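Local coordinates for hemolysin activator protein CdiB (Acinetobacter baumannii ACICU, PDB 6WIL), which probably secretes a CdiA-type toxin across the outer membrane during contact-dependent growth inhibition, as a two-partner secretion (TpsB) transporter of the Omp85 superfamily, at residues Leu8-Leu13 / Asn289-Arg294; Gln14-Lys19 / Gly459-Arg464; Pro446-Pro451 / Ser473-Gln478. All blocks are in the same frame, centred on the assembly; numbering follows the deposited sequence.

Interaction 1: Leu8-Leu13 / Asn289-Arg294; sequences LPSQVL and NDYQYR
Tyr291 reaches from the barrel strand to the N-terminal helix and meets it at two successive residues, Ser10 and Gln11. The end of the phenol comes closest: Tyr291 OH is 3.2 Å from Ser10 CB and 3.3 Å from Ser10 O, on the first turn of helix 8-27. The short side chain of serine lets the phenol end come this close to the helix backbone. Gln11 meets the ring obliquely, its chain bending at its second torsion and sliding past the tyrosine in the opposite direction. Gln11 CG lies 4.0 Å from Tyr291 CE2, while the amide carbon CD lies equally far, 4.0 Å, from Tyr291 CD2. The planes of amide and ring are 60° apart.

Tyr291 gets its reach from its first torsion: CG stands anti to the backbone N (chi1 177°), carrying the ring off the strand toward the helix. The backbone beneath is held in the sheet by hydrogen bonding of Tyr291 with Ser312. In the next shell Asn268 OD1 forms weak hydrogen bonds with both Tyr291 OH and Ser10 OG, so one asparagine of the neighbouring strand serves both partners. Two residues back along the strand, Asn289 OD1 takes a hydrogen bond from Gln14 NE2 one turn further down the helix.

Only 154 Å² is buried between the two segments, and the touching residues are serine, glutamine and tyrosine rather than aliphatic ones, with Asn268 and Asn289 in the polar shell around them. This chemistry is consistent with the plug helix known from TpsB relatives such as FhaC: polar side chains and light packing hold it against the inner barrel wall, an interface that could part without exposing a greasy core.

Interaction 2: Gln14-Lys19 / Gly459-Arg464; sequences QDQRLK and GRYSVR
Gln16 is the first residue of 14-19 to meet the loop, laying its side chain across the root of Tyr461. Its CG is anti to the carbonyl carbon (chi1 -63°) and the rest of the chain is extended, which brings Gln16 OE1 to 3.3 Å from Tyr461 CB. At the other branch of the amide, Gln16 NE2 stays 3.7 Å from Ser462 OG, a packing distance.

Arg17 follows with its aliphatic part: CG lies 3.3 Å from Tyr461 OH, the two side chains running the same way. A bend at chi3 (80°) then turns the guanidinium away to the barrel wall, where NH2 bonds weakly to Ser270. Tyrosine suits the place because its broad ring can be sandwiched while its hydroxyl reaches the Arg17 methylenes. The helix backbone covers one face, with Arg17 N 4.0 Å above it, and Arg460 CG covers the opposite face at 3.4 Å.

Tyr461 also touches Glu20, one turn further along helix 8-27. Arg460 and Arg464, the latter in the family's VRGF motif, extend salt bridges to Asp224, and to Glu483 and Asp500, on barrel strands 217-228, 476-487 and 493-505.

Interaction 3: Pro446-Pro451 / Ser473-Gln478; sequences PKILVP and SGDNGQ. With C8E ((hydroxyethyloxy)tri(ethyloxy)octane), chain D.
Asp475 and Leu449 form the tight part of this contact. Leu449 N donates a hydrogen bond to Asp475 OD2 over 3.0 Å; the N-H...O angle is a bent 138°, and the donor comes to the syn side, 31° out of the carboxylate plane. The other oxygen, OD1, lies 3.4 Å from Leu449 CB, while the leucine chain slides past the aspartate far enough for its CD1 to come 3.8 Å from Asp475 O. Aspartate is suited here as a short acceptor that reaches the amide of a chain lacking a strand partner at that point. Lys447 O also stands 3.2 Å from Asp475 OD2; as both are acceptors, this proximity may raise the proton affinity of the carboxylate somewhat, although Arg454 and Arg507 touch Asp475 and may offset it.

The outer side is looser. The backbone of Ile448 passes close, CA 3.3 Å from Asp475 OD2, but its side chain, on the surface, comes no nearer to that oxygen than CD1, at 4.1 Å. The side chain of Lys447 sets off away from the other segment. Further along 473-478 the partner is a detergent molecule, C8E: Gln478 NE2 lies 3.2 Å from its ether oxygens O12 and O15 alike and donates to both. The amide is steadied from its other end, since Gln478 OE1 accepts from Trp440 NE1.

Asp475 falls at the break between strand 472-474, which pairs with 455-457, and barrel strand 476-487. The latter runs between 432-444 and 493-505, so the contact ties the outgoing limb of the long loop to its returning limb beside the barrel rim.

In the fold
Interactions 1 and 2 share helix 8-27 and are both buried inside the barrel: the helix meets the wall in one and the infolded loop in the other. They adjoin directly, Leu13 CD1 lying 3.7 Å from Tyr461 CE2. Interaction 3 belongs to the same loop nearer its base, is only partly buried, and has its centre about 17 Å from that of interaction 2; it touches interaction 1 where Leu8 packs on Pro451. The chemistry follows place. Each of the interior contacts turns on a tyrosine packed against the helix, whereas interaction 3 relies on a carboxylate-to-backbone hydrogen bond and extends to a detergent on the surface.

Interaction 1: Leu8-Leu13 / Asn289-Arg294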
loop_
_atom_site.group_PDB
_atom_site.type_symbol
_atom_site.label_atom_id
_atom_site.label_comp_id
_atom_site.label_asym_id
_atom_site.label_seq_id
_atom_site.Cartn_x
_atom_site.Cartn_y
_atom_site.Cartn_z
ATOM N N LEU A 8 -8.205 23.936 -15.968
ATOM C CA LEU A 8 -7.002 23.182 -15.619
ATOM C C LEU A 8 -6.667 23.258 -14.129
ATOM O O LEU A 8 -6.275 22.238 -13.547
ATOM C CB LEU A 8 -5.806 23.661 -16.451
ATOM C CG LEU A 8 -4.489 22.896 -16.265
ATOM C CD1 LEU A 8 -4.441 21.643 -17.132
ATOM C CD2 LEU A 8 -3.291 23.795 -16.539
ATOM N N PRO A 9 -6.792 24.420 -13.470
ATOM C CA PRO A 9 -6.590 24.430 -12.008
ATOM C C PRO A 9 -7.525 23.496 -11.256
ATOM O O PRO A 9 -7.070 22.728 -10.399
ATOM C CB PRO A 9 -6.825 25.901 -11.641
ATOM C CG PRO A 9 -6.433 26.645 -12.852
ATOM C CD PRO A 9 -6.884 25.795 -14.003
ATOM N N SER A 10 -8.827 23.538 -11.555
ATOM C CA SER A 10 -9.779 22.698 -10.831
ATOM C C SER A 10 -9.556 21.214 -11.101
ATOM O O SER A 10 -9.803 20.386 -10.218
ATOM C CB SER A 10 -11.214 23.090 -11.193
ATOM O OG SER A 10 -11.713 24.091 -10.320
ATOM N N GLN A 11 -9.097 20.858 -12.303
ATOM C CA GLN A 11 -8.870 19.453 -12.626
ATOM C C GLN A 11 -7.591 18.917 -11.993
ATOM O O GLN A 11 -7.532 17.734 -11.641
ATOM C CB GLN A 11 -8.829 19.257 -14.145
ATOM C CG GLN A 11 -10.056 18.555 -14.731
ATOM C CD GLN A 11 -10.047 17.046 -14.509
ATOM O OE1 GLN A 11 -9.236 16.518 -13.748
ATOM N NE2 GLN A 11 -10.951 16.345 -15.185
ATOM N N VAL A 12 -6.566 19.759 -11.848
ATOM C CA VAL A 12 -5.353 19.345 -11.144
ATOM C C VAL A 12 -5.669 19.043 -9.686
ATOM O O VAL A 12 -5.263 18.009 -9.141
ATOM C CB VAL A 12 -4.263 20.425 -11.275
ATOM C CG1 VAL A 12 -3.210 20.259 -10.188
ATOM C CG2 VAL A 12 -3.619 20.363 -12.650
ATOM N N LEU A 13 -6.403 19.948 -9.031
ATOM C CA LEU A 13 -6.776 19.740 -7.637
ATOM C C LEU A 13 -7.660 18.511 -7.475
ATOM O O LEU A 13 -7.587 17.825 -6.448
ATOM C CB LEU A 13 -7.485 20.983 -7.097
ATOM C CG LEU A 13 -7.799 20.998 -5.600
ATOM C CD1 LEU A 13 -6.580 21.423 -4.788
ATOM C CD2 LEU A 13 -8.995 21.891 -5.307
ATOM N N ASN A 289 -14.597 7.454 -11.903
ATOM C CA ASN A 289 -14.716 8.808 -11.385
ATOM C C ASN A 289 -15.439 9.672 -12.404
ATOM O O ASN A 289 -15.108 9.646 -13.593
ATOM C CB ASN A 289 -13.343 9.405 -11.062
ATOM C CG ASN A 289 -13.437 10.834 -10.569
ATOM O OD1 ASN A 289 -12.909 11.755 -11.192
ATOM N ND2 ASN A 289 -14.131 11.029 -9.453
ATOM N N ASP A 290 -16.425 10.431 -11.935
ATOM C CA ASP A 290 -17.149 11.398 -12.747
ATOM C C ASP A 290 -16.958 12.769 -12.119
ATOM O O ASP A 290 -17.238 12.954 -10.929
ATOM C CB ASP A 290 -18.637 11.039 -12.838
ATOM C CG ASP A 290 -19.333 11.699 -14.021
ATOM O OD1 ASP A 290 -19.169 12.923 -14.216
ATOM O OD2 ASP A 290 -20.047 10.988 -14.760
ATOM N N TYR A 291 -16.465 13.720 -12.907
ATOM C CA TYR A 291 -16.135 15.048 -12.407
ATOM C C TYR A 291 -16.831 16.102 -13.254
ATOM O O TYR A 291 -16.779 16.049 -14.487
ATOM C CB TYR A 291 -14.621 15.271 -12.415
ATOM C CG TYR A 291 -14.207 16.655 -11.979
ATOM C CD1 TYR A 291 -14.306 17.043 -10.651
ATOM C CD2 TYR A 291 -13.710 17.571 -12.895
ATOM C CE1 TYR A 291 -13.929 18.309 -10.248
ATOM C CE2 TYR A 291 -13.329 18.837 -12.502
ATOM C CZ TYR A 291 -13.440 19.202 -11.179
ATOM O OH TYR A 291 -13.061 20.466 -10.786
ATOM N N GLN A 292 -17.479 17.057 -12.592
ATOM C CA GLN A 292 -18.174 18.146 -13.264
ATOM C C GLN A 292 -17.827 19.463 -12.591
ATOM O O GLN A 292 -17.553 19.512 -11.389
ATOM C CB GLN A 292 -19.692 17.941 -13.255
ATOM C CG GLN A 292 -20.188 17.015 -14.348
ATOM C CD GLN A 292 -21.226 16.028 -13.853
ATOM O OE1 GLN A 292 -21.380 15.822 -12.649
ATOM N NE2 GLN A 292 -21.941 15.403 -14.784
ATOM N N TYR A 293 -17.828 20.533 -13.383
ATOM C CA TYR A 293 -17.526 21.855 -12.860
ATOM C C TYR A 293 -18.370 22.897 -13.579
ATOM O O TYR A 293 -18.883 22.666 -14.677
ATOM C CB TYR A 293 -16.036 22.191 -13.003
ATOM C CG TYR A 293 -15.602 22.381 -14.437
ATOM C CD1 TYR A 293 -15.179 21.303 -15.203
ATOM C CD2 TYR A 293 -15.624 23.639 -15.030
ATOM C CE1 TYR A 293 -14.788 21.470 -16.517
ATOM C CE2 TYR A 293 -15.236 23.816 -16.342
ATOM C CZ TYR A 293 -14.819 22.729 -17.081
ATOM O OH TYR A 293 -14.427 22.898 -18.388
ATOM N N ARG A 294 -18.513 24.053 -12.930
ATOM C CA ARG A 294 -19.056 25.261 -13.534
ATOM C C ARG A 294 -18.220 26.435 -13.051
ATOM O O ARG A 294 -17.908 26.530 -11.861
ATOM C CB ARG A 294 -20.533 25.484 -13.176
ATOM C CG ARG A 294 -21.491 24.452 -13.748
ATOM C CD ARG A 294 -22.922 24.713 -13.290
ATOM N NE ARG A 294 -23.846 23.667 -13.729
ATOM C CZ ARG A 294 -25.133 23.614 -13.396
ATOM N NH1 ARG A 294 -25.656 24.550 -12.613
ATOM N NH2 ARG A 294 -25.897 22.625 -13.841
#

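Interaction 2: Gln14-Lys19 / Gly459-Arg464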
loop_
_atom_site.group_PDB
_atom_site.type_symbol
_atom_site.label_atom_id
_atom_site.label_comp_id
_atom_site.label_asym_id
_atom_site.label_seq_id
_atom_site.Cartn_x
_atom_site.Cartn_y
_atom_site.Cartn_z
ATOM N N GLN A 14 -8.497 18.217 -8.472
ATOM C CA GLN A 14 -9.319 17.013 -8.422
ATOM C C GLN A 14 -8.464 15.754 -8.523
ATOM O O GLN A 14 -8.704 14.776 -7.805
ATOM C CB GLN A 14 -10.369 17.052 -9.535
ATOM C CG GLN A 14 -10.994 15.707 -9.885
ATOM C CD GLN A 14 -11.974 15.206 -8.836
ATOM O OE1 GLN A 14 -12.268 15.895 -7.857
ATOM N NE2 GLN A 14 -12.491 14.000 -9.043
ATOM N N ASP A 15 -7.454 15.763 -9.398
ATOM C CA ASP A 15 -6.583 14.597 -9.534
ATOM C C ASP A 15 -5.787 14.347 -8.259
ATOM O O ASP A 15 -5.648 13.196 -7.826
ATOM C CB ASP A 15 -5.642 14.772 -10.726
ATOM C CG ASP A 15 -6.349 14.620 -12.059
ATOM O OD1 ASP A 15 -7.594 14.518 -12.068
ATOM O OD2 ASP A 15 -5.657 14.596 -13.101
ATOM N N GLN A 16 -5.247 15.407 -7.651
ATOM C CA GLN A 16 -4.535 15.251 -6.386
ATOM C C GLN A 16 -5.459 14.709 -5.301
ATOM O O GLN A 16 -5.079 13.809 -4.541
ATOM C CB GLN A 16 -3.924 16.584 -5.952
ATOM C CG GLN A 16 -2.862 17.138 -6.895
ATOM C CD GLN A 16 -2.191 18.389 -6.348
ATOM O OE1 GLN A 16 -2.789 19.144 -5.579
ATOM N NE2 GLN A 16 -0.939 18.606 -6.736
ATOM N N ARG A 17 -6.678 15.247 -5.216
ATOM C CA ARG A 17 -7.645 14.741 -4.247
ATOM C C ARG A 17 -8.013 13.293 -4.546
ATOM O O ARG A 17 -8.187 12.485 -3.624
ATOM C CB ARG A 17 -8.895 15.621 -4.245
ATOM C CG ARG A 17 -9.883 15.283 -3.136
ATOM C CD ARG A 17 -11.259 15.869 -3.406
ATOM N NE ARG A 17 -12.026 15.055 -4.347
ATOM C CZ ARG A 17 -12.747 13.993 -3.998
ATOM N NH1 ARG A 17 -12.798 13.613 -2.727
ATOM N NH2 ARG A 17 -13.413 13.309 -4.918
ATOM N N LEU A 18 -8.140 12.948 -5.830
ATOM C CA LEU A 18 -8.437 11.568 -6.204
ATOM C C LEU A 18 -7.322 10.625 -5.772
ATOM O O LEU A 18 -7.587 9.533 -5.255
ATOM C CB LEU A 18 -8.657 11.463 -7.713
ATOM C CG LEU A 18 -10.096 11.332 -8.207
ATOM C CD1 LEU A 18 -10.108 10.950 -9.678
ATOM C CD2 LEU A 18 -10.856 10.309 -7.375
ATOM N N LYS A 19 -6.067 11.026 -5.983
ATOM C CA LYS A 19 -4.954 10.175 -5.583
ATOM C C LYS A 19 -4.897 10.020 -4.069
ATOM O O LYS A 19 -4.635 8.923 -3.563
ATOM C CB LYS A 19 -3.637 10.734 -6.124
ATOM C CG LYS A 19 -3.388 10.409 -7.594
ATOM C CD LYS A 19 -2.062 9.681 -7.766
ATOM C CE LYS A 19 -1.865 9.131 -9.170
ATOM N NZ LYS A 19 -1.612 10.193 -10.183
ATOM N N GLY A 459 -0.075 23.912 -2.475
ATOM C CA GLY A 459 -1.452 23.577 -2.084
ATOM C C GLY A 459 -1.460 22.484 -1.031
ATOM O O GLY A 459 -0.423 21.993 -0.711
ATOM N N ARG A 460 -2.628 22.057 -0.581
ATOM C CA ARG A 460 -2.726 21.098 0.517
ATOM C C ARG A 460 -2.220 19.706 0.153
ATOM O O ARG A 460 -1.951 18.907 1.053
ATOM C CB ARG A 460 -4.176 21.007 0.993
ATOM C CG ARG A 460 -5.059 20.100 0.143
ATOM C CD ARG A 460 -6.548 20.396 0.323
ATOM N NE ARG A 460 -7.147 19.703 1.462
ATOM C CZ ARG A 460 -7.412 20.275 2.633
ATOM N NH1 ARG A 460 -7.128 21.557 2.824
ATOM N NH2 ARG A 460 -7.962 19.567 3.611
ATOM N N TYR A 461 -2.100 19.384 -1.130
ATOM C CA TYR A 461 -1.725 18.038 -1.536
ATOM C C TYR A 461 -0.283 17.934 -1.988
ATOM O O TYR A 461 0.236 16.820 -2.124
ATOM C CB TYR A 461 -2.627 17.546 -2.671
ATOM C CG TYR A 461 -4.095 17.550 -2.347
ATOM C CD1 TYR A 461 -4.631 16.639 -1.441
ATOM C CD2 TYR A 461 -4.960 18.443 -2.967
ATOM C CE1 TYR A 461 -5.985 16.633 -1.151
ATOM C CE2 TYR A 461 -6.318 18.441 -2.684
ATOM C CZ TYR A 461 -6.826 17.536 -1.775
ATOM O OH TYR A 461 -8.178 17.532 -1.490
ATOM N N SER A 462 0.363 19.047 -2.240
ATOM C CA SER A 462 1.715 18.993 -2.769
ATOM C C SER A 462 2.729 19.697 -1.896
ATOM O O SER A 462 3.672 19.056 -1.451
ATOM C CB SER A 462 1.749 19.588 -4.199
ATOM O OG SER A 462 0.964 20.745 -4.320
ATOM N N VAL A 463 2.550 20.997 -1.631
ATOM C CA VAL A 463 3.376 21.704 -0.654
ATOM C C VAL A 463 2.501 22.502 0.307
ATOM O O VAL A 463 1.941 23.536 -0.070
ATOM C CB VAL A 463 4.389 22.634 -1.345
ATOM C CG1 VAL A 463 5.316 23.255 -0.315
ATOM C CG2 VAL A 463 5.153 21.872 -2.413
ATOM N N ARG A 464 2.383 22.048 1.555
ATOM C CA ARG A 464 1.492 22.718 2.496
ATOM C C ARG A 464 2.027 24.100 2.875
ATOM O O ARG A 464 3.218 24.398 2.743
ATOM C CB ARG A 464 1.286 21.867 3.749
ATOM C CG ARG A 464 0.236 20.781 3.580
ATOM C CD ARG A 464 0.262 19.814 4.742
ATOM N NE ARG A 464 1.496 19.036 4.749
ATOM C CZ ARG A 464 1.817 18.142 5.678
ATOM N NH1 ARG A 464 2.964 17.485 5.592
ATOM N NH2 ARG A 464 0.994 17.905 6.693
#

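Interaction 3: Pro446-Pro451 / Ser473-Gln478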
loop_
_atom_site.group_PDB
_atom_site.type_symbol
_atom_site.label_atom_id
_atom_site.label_comp_id
_atom_site.label_asym_id
_atom_site.label_seq_id
_atom_site.Cartn_x
_atom_site.Cartn_y
_atom_site.Cartn_z
ATOM N N PRO A 446 10.283 11.681 -19.983
ATOM C CA PRO A 446 11.292 11.851 -21.040
ATOM C C PRO A 446 10.853 12.789 -22.152
ATOM O O PRO A 446 11.699 13.485 -22.726
ATOM C CB PRO A 446 11.501 10.422 -21.563
ATOM C CG PRO A 446 11.050 9.538 -20.451
ATOM C CD PRO A 446 9.924 10.267 -19.782
ATOM N N LYS A 447 9.566 12.832 -22.477
ATOM C CA LYS A 447 9.067 13.643 -23.578
ATOM C C LYS A 447 8.173 14.759 -23.056
ATOM O O LYS A 447 7.886 14.860 -21.860
ATOM C CB LYS A 447 8.305 12.776 -24.589
ATOM C CG LYS A 447 9.090 11.565 -25.062
ATOM C CD LYS A 447 10.499 11.962 -25.476
ATOM C CE LYS A 447 11.311 10.767 -25.933
ATOM N NZ LYS A 447 12.375 10.347 -24.975
ATOM N N ILE A 448 7.738 15.609 -23.987
ATOM C CA ILE A 448 6.844 16.707 -23.647
ATOM C C ILE A 448 5.502 16.151 -23.197
ATOM O O ILE A 448 4.973 15.197 -23.784
ATOM C CB ILE A 448 6.678 17.653 -24.850
ATOM C CG1 ILE A 448 8.030 18.247 -25.254
ATOM C CG2 ILE A 448 5.665 18.748 -24.546
ATOM C CD1 ILE A 448 8.798 18.845 -24.106
ATOM N N LEU A 449 4.949 16.740 -22.142
ATOM C CA LEU A 449 3.640 16.373 -21.628
ATOM C C LEU A 449 2.626 17.465 -21.940
ATOM O O LEU A 449 2.973 18.644 -22.055
ATOM C CB LEU A 449 3.684 16.144 -20.116
ATOM C CG LEU A 449 4.517 14.976 -19.598
ATOM C CD1 LEU A 449 4.478 14.958 -18.081
ATOM C CD2 LEU A 449 4.005 13.665 -20.168
ATOM N N VAL A 450 1.368 17.056 -22.071
ATOM C CA VAL A 450 0.249 17.989 -22.169
ATOM C C VAL A 450 0.080 18.624 -20.791
ATOM O O VAL A 450 0.644 18.112 -19.813
ATOM C CB VAL A 450 -1.030 17.283 -22.651
ATOM C CG1 VAL A 450 -0.719 16.372 -23.833
ATOM C CG2 VAL A 450 -1.683 16.509 -21.516
ATOM N N PRO A 451 -0.656 19.735 -20.660
ATOM C CA PRO A 451 -0.716 20.414 -19.350
ATOM C C PRO A 451 -1.207 19.547 -18.195
ATOM O O PRO A 451 -0.637 19.621 -17.099
ATOM C CB PRO A 451 -1.662 21.590 -19.623
ATOM C CG PRO A 451 -1.447 21.898 -21.063
ATOM C CD PRO A 451 -1.226 20.570 -21.734
ATOM N N SER A 473 4.765 24.265 -11.963
ATOM C CA SER A 473 4.572 23.017 -12.694
ATOM C C SER A 473 5.754 22.779 -13.618
ATOM O O SER A 473 6.368 23.724 -14.117
ATOM C CB SER A 473 3.260 23.012 -13.483
ATOM O OG SER A 473 3.423 23.602 -14.768
ATOM N N GLY A 474 6.078 21.499 -13.803
ATOM C CA GLY A 474 7.044 21.078 -14.798
ATOM C C GLY A 474 6.698 19.680 -15.255
ATOM O O GLY A 474 5.868 19.001 -14.646
ATOM N N ASP A 475 7.320 19.271 -16.363
ATOM C CA ASP A 475 7.182 17.893 -16.825
ATOM C C ASP A 475 7.774 16.912 -15.817
ATOM O O ASP A 475 7.246 15.808 -15.621
ATOM C CB ASP A 475 7.848 17.735 -18.190
ATOM C CG ASP A 475 6.905 18.034 -19.331
ATOM O OD1 ASP A 475 5.812 18.585 -19.078
ATOM O OD2 ASP A 475 7.244 17.685 -20.478
ATOM N N ASN A 476 8.866 17.297 -15.171
ATOM C CA ASN A 476 9.451 16.536 -14.083
ATOM C C ASN A 476 9.219 17.286 -12.780
ATOM O O ASN A 476 9.097 18.514 -12.765
ATOM C CB ASN A 476 10.950 16.314 -14.304
ATOM C CG ASN A 476 11.267 15.868 -15.713
ATOM O OD1 ASN A 476 10.485 15.153 -16.341
ATOM N ND2 ASN A 476 12.415 16.299 -16.226
ATOM N N GLY A 477 9.145 16.540 -11.687
ATOM C CA GLY A 477 8.866 17.162 -10.409
ATOM C C GLY A 477 8.899 16.147 -9.291
ATOM O O GLY A 477 8.853 14.932 -9.513
ATOM N N GLN A 478 8.987 16.673 -8.075
ATOM C CA GLN A 478 8.939 15.857 -6.873
ATOM C C GLN A 478 8.668 16.770 -5.689
ATOM O O GLN A 478 9.057 17.942 -5.696
ATOM C CB GLN A 478 10.244 15.077 -6.662
ATOM C CG GLN A 478 11.433 15.943 -6.283
ATOM C CD GLN A 478 12.717 15.150 -6.128
ATOM O OE1 GLN A 478 12.815 14.253 -5.287
ATOM N NE2 GLN A 478 13.713 15.478 -6.944
HETATM C C1 C8E D . 13.313 5.133 -12.665
HETATM C C2 C8E D . 12.471 6.395 -12.482
HETATM C C3 C8E D . 11.574 6.250 -11.253
HETATM C C4 C8E D . 10.780 7.537 -11.047
HETATM C C5 C8E D . 11.720 8.653 -10.600
HETATM C C6 C8E D . 10.958 9.974 -10.602
HETATM C C7 C8E D . 11.528 10.888 -9.521
HETATM C C8 C8E D . 12.586 11.805 -10.128
HETATM O O9 C8E D . 12.176 13.132 -9.952
HETATM C C10 C8E D . 13.047 14.089 -10.487
HETATM C C11 C8E D . 12.363 15.455 -10.476
HETATM O O12 C8E D . 13.244 16.417 -9.968
HETATM C C13 C8E D . 12.812 17.738 -10.141
HETATM C C14 C8E D . 13.860 18.702 -9.585
HETATM O O15 C8E D . 14.622 18.067 -8.595
HETATM C C16 C8E D . 15.522 18.917 -7.939
HETATM C C17 C8E D . 15.921 18.323 -6.587
HETATM O O18 C8E D . 16.663 17.149 -6.771
HETATM C C19 C8E D . 17.336 16.713 -5.623
HETATM C C20 C8E D . 16.882 15.301 -5.252
HETATM O O21 C8E D . 17.081 14.433 -6.334
#